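Local coordinates for protein glycerate 2-kinase (Pyrococcus horikoshii, PDB 1X3L) that catalyses the ATP-dependent phosphorylation of D-glycerate to 2-phosphoglycerate, with magnesium as cofactor and several other nucleotides or pyrophosphate accepted as phosphate donor, at residues 266-275 against 424-432. Numbering follows the deposited sequence.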
loop_
_atom_site.group_PDB
_atom_site.type_symbol
_atom_site.label_atom_id
_atom_site.label_comp_id
_atom_site.label_asym_id
_atom_site.label_seq_id
_atom_site.Cartn_x
_atom_site.Cartn_y
_atom_site.Cartn_z
ATOM N N ALA A 266 -8.244 -1.295 -0.906
ATOM C CA ALA A 266 -7.493 -0.332 -1.705
ATOM C C ALA A 266 -6.171 -1.010 -1.982
ATOM O O ALA A 266 -5.525 -1.517 -1.063
ATOM C CB ALA A 266 -7.287 0.978 -0.936
ATOM N N SER A 267 -5.782 -1.036 -3.250
ATOM C CA SER A 267 -4.544 -1.692 -3.651
ATOM C C SER A 267 -4.230 -1.290 -5.078
ATOM O O SER A 267 -5.047 -0.671 -5.752
ATOM C CB SER A 267 -4.718 -3.208 -3.606
ATOM O OG SER A 267 -5.651 -3.623 -4.598
ATOM N N ASN A 268 -3.046 -1.659 -5.542
ATOM C CA ASN A 268 -2.649 -1.331 -6.896
ATOM C C ASN A 268 -3.639 -1.964 -7.881
ATOM O O ASN A 268 -4.080 -1.317 -8.830
ATOM C CB ASN A 268 -1.225 -1.829 -7.145
ATOM C CG ASN A 268 -0.657 -1.317 -8.441
ATOM O OD1 ASN A 268 -0.974 -1.830 -9.510
ATOM N ND2 ASN A 268 0.177 -0.286 -8.357
ATOM N N SER A 269 -3.999 -3.223 -7.638
ATOM C CA SER A 269 -4.941 -3.937 -8.497
ATOM C C SER A 269 -6.309 -3.245 -8.560
ATOM O O SER A 269 -6.907 -3.119 -9.634
ATOM C CB SER A 269 -5.128 -5.373 -8.001
ATOM O OG SER A 269 -6.111 -6.044 -8.776
ATOM N N ILE A 270 -6.802 -2.801 -7.409
ATOM C CA ILE A 270 -8.093 -2.124 -7.369
ATOM C C ILE A 270 -8.025 -0.815 -8.153
ATOM O O ILE A 270 -8.992 -0.428 -8.818
ATOM C CB ILE A 270 -8.546 -1.885 -5.903
ATOM C CG1 ILE A 270 -9.033 -3.215 -5.306
ATOM C CG2 ILE A 270 -9.659 -0.848 -5.841
ATOM C CD1 ILE A 270 -9.308 -3.161 -3.822
ATOM N N SER A 271 -6.878 -0.144 -8.101
ATOM C CA SER A 271 -6.731 1.100 -8.849
ATOM C C SER A 271 -6.607 0.805 -10.348
ATOM O O SER A 271 -7.124 1.557 -11.174
ATOM C CB SER A 271 -5.521 1.903 -8.349
ATOM O OG SER A 271 -5.816 2.538 -7.111
ATOM N N CYS A 272 -5.938 -0.290 -10.696
ATOM C CA CYS A 272 -5.790 -0.663 -12.105
ATOM C C CYS A 272 -7.154 -1.036 -12.693
ATOM O O CYS A 272 -7.434 -0.770 -13.862
ATOM C CB CYS A 272 -4.826 -1.847 -12.251
ATOM S SG CYS A 272 -3.068 -1.441 -11.944
ATOM N N GLU A 273 -8.001 -1.649 -11.873
ATOM C CA GLU A 273 -9.325 -2.046 -12.324
ATOM C C GLU A 273 -10.181 -0.797 -12.527
ATOM O O GLU A 273 -10.984 -0.731 -13.461
ATOM C CB GLU A 273 -9.965 -3.004 -11.312
ATOM C CG GLU A 273 -9.168 -4.298 -11.158
ATOM C CD GLU A 273 -9.705 -5.217 -10.069
ATOM O OE1 GLU A 273 -10.356 -4.720 -9.126
ATOM O OE2 GLU A 273 -9.455 -6.440 -10.147
ATOM N N ALA A 274 -9.993 0.197 -11.662
ATOM C CA ALA A 274 -10.731 1.448 -11.783
ATOM C C ALA A 274 -10.359 2.110 -13.108
ATOM O O ALA A 274 -11.202 2.723 -13.763
ATOM C CB ALA A 274 -10.402 2.379 -10.616
ATOM N N ILE A 275 -9.092 1.981 -13.499
ATOM C CA ILE A 275 -8.607 2.549 -14.760
ATOM C C ILE A 275 -9.227 1.823 -15.953
ATOM O O ILE A 275 -9.734 2.454 -16.886
ATOM C CB ILE A 275 -7.064 2.428 -14.888
ATOM C CG1 ILE A 275 -6.370 3.374 -13.902
ATOM C CG2 ILE A 275 -6.630 2.752 -16.309
ATOM C CD1 ILE A 275 -4.845 3.192 -13.858
ATOM N N ASN A 424 -1.362 5.555 -0.880
ATOM C CA ASN A 424 -0.205 4.885 -1.453
ATOM C C ASN A 424 -0.458 3.423 -1.786
ATOM O O ASN A 424 -0.524 2.570 -0.898
ATOM C CB ASN A 424 1.000 4.992 -0.507
ATOM C CG ASN A 424 2.220 4.239 -1.022
ATOM O OD1 ASN A 424 2.363 4.005 -2.222
ATOM N ND2 ASN A 424 3.114 3.869 -0.112
ATOM N N VAL A 425 -0.618 3.142 -3.075
ATOM C CA VAL A 425 -0.815 1.776 -3.534
ATOM C C VAL A 425 0.209 1.526 -4.634
ATOM O O VAL A 425 -0.023 0.759 -5.565
ATOM C CB VAL A 425 -2.251 1.533 -4.062
ATOM C CG1 VAL A 425 -3.244 1.666 -2.908
ATOM C CG2 VAL A 425 -2.585 2.510 -5.170
ATOM N N ASN A 426 1.347 2.201 -4.497
ATOM C CA ASN A 426 2.506 2.123 -5.394
ATOM C C ASN A 426 2.235 2.729 -6.784
ATOM O O ASN A 426 1.427 3.634 -6.951
ATOM C CB ASN A 426 2.903 0.653 -5.535
ATOM C CG ASN A 426 3.523 0.176 -4.248
ATOM O OD1 ASN A 426 4.340 0.854 -3.630
ATOM N ND2 ASN A 426 3.115 -1.036 -3.836
ATOM N N SER A 427 2.943 2.251 -7.804
ATOM C CA SER A 427 2.854 2.872 -9.123
ATOM C C SER A 427 2.078 2.171 -10.221
ATOM O O SER A 427 1.893 0.954 -10.203
ATOM C CB SER A 427 4.264 3.162 -9.637
ATOM O OG SER A 427 4.960 4.012 -8.743
ATOM N N ILE A 428 1.652 2.969 -11.198
ATOM C CA ILE A 428 0.907 2.467 -12.338
ATOM C C ILE A 428 1.357 3.142 -13.622
ATOM O O ILE A 428 1.633 4.349 -13.640
ATOM C CB ILE A 428 -0.603 2.726 -12.192
ATOM C CG1 ILE A 428 -1.127 2.069 -10.917
ATOM C CG2 ILE A 428 -1.340 2.208 -13.429
ATOM C CD1 ILE A 428 -2.570 2.431 -10.580
ATOM N N VAL A 429 1.440 2.352 -14.687
ATOM C CA VAL A 429 1.804 2.861 -15.992
ATOM C C VAL A 429 0.593 2.640 -16.882
ATOM O O VAL A 429 0.083 1.524 -16.979
ATOM C CB VAL A 429 2.986 2.095 -16.623
ATOM C CG1 VAL A 429 3.328 2.720 -17.967
ATOM C CG2 VAL A 429 4.207 2.129 -15.699
ATOM N N ILE A 430 0.116 3.699 -17.516
ATOM C CA ILE A 430 -1.023 3.558 -18.407
ATOM C C ILE A 430 -0.534 3.825 -19.825
ATOM O O ILE A 430 0.053 4.874 -20.087
ATOM C CB ILE A 430 -2.134 4.568 -18.067
ATOM C CG1 ILE A 430 -2.589 4.388 -16.614
ATOM C CG2 ILE A 430 -3.315 4.376 -19.014
ATOM C CD1 ILE A 430 -3.663 5.407 -16.172
ATOM N N ALA A 431 -0.747 2.871 -20.728
ATOM C CA ALA A 431 -0.336 3.047 -22.118
ATOM C C ALA A 431 -1.585 3.107 -22.993
ATOM O O ALA A 431 -2.418 2.200 -22.976
ATOM C CB ALA A 431 0.570 1.892 -22.560
ATOM N N ILE A 432 -1.719 4.183 -23.758
ATOM C CA ILE A 432 -2.885 4.347 -24.610
ATOM C C ILE A 432 -2.512 4.404 -26.081
ATOM O O ILE A 432 -1.598 5.126 -26.467
ATOM C CB ILE A 432 -3.645 5.653 -24.267
ATOM C CG1 ILE A 432 -4.002 5.678 -22.779
ATOM C CG2 ILE A 432 -4.896 5.767 -25.131
ATOM C CD1 ILE A 432 -4.529 7.019 -22.304
#
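Helix 268-275 lies over strand 427-432, their axes approaching to 9.3 Å and only 25° from parallel, and the backbones come nearest just before the strand, where the CA atoms of N268 and V425 are 4.9 Å apart. N268, in the first turn of the helix, makes both hydrogen bonds across the contact. With CG anti to the backbone N (chi1 -170°), its amide reaches toward the loop entering the strand, and ND2 donates to S427 O at 2.8 Å and to V425 O at 3.0 Å. Both acceptors lie near the amide plane, so one NH2 group spends its two hydrogens bridging the carbonyls on either side of N426; V425 O is met in its carbonyl plane, S427 O from above. Losing this amide, as with an alanine here, is likely to leave V425 O and S427 O without the donor that ties them to the helix start. V425 packs against the backbone there, its CB 3.6 Å from S267 C, while S267 OG caps the helix by accepting from I270 N. Further along, I428 CD1 sits 3.7 Å from S271 CB and also touches C272 SG; S271 OG itself bonds to A17 O. I275 and I430 meet tip to tip, their CD1 atoms a tight 3.4 Å apart, and V325 of strand 322-328 also packs against C272, I275 and I428. Helix 268-281, entered straight from strand 260-266 of the parallel sheet, thus packs on the mixed sheet where the chain passes between the two: one amide satisfies two buried carbonyls and fixes the helix start, while aliphatic contacts carry the rest.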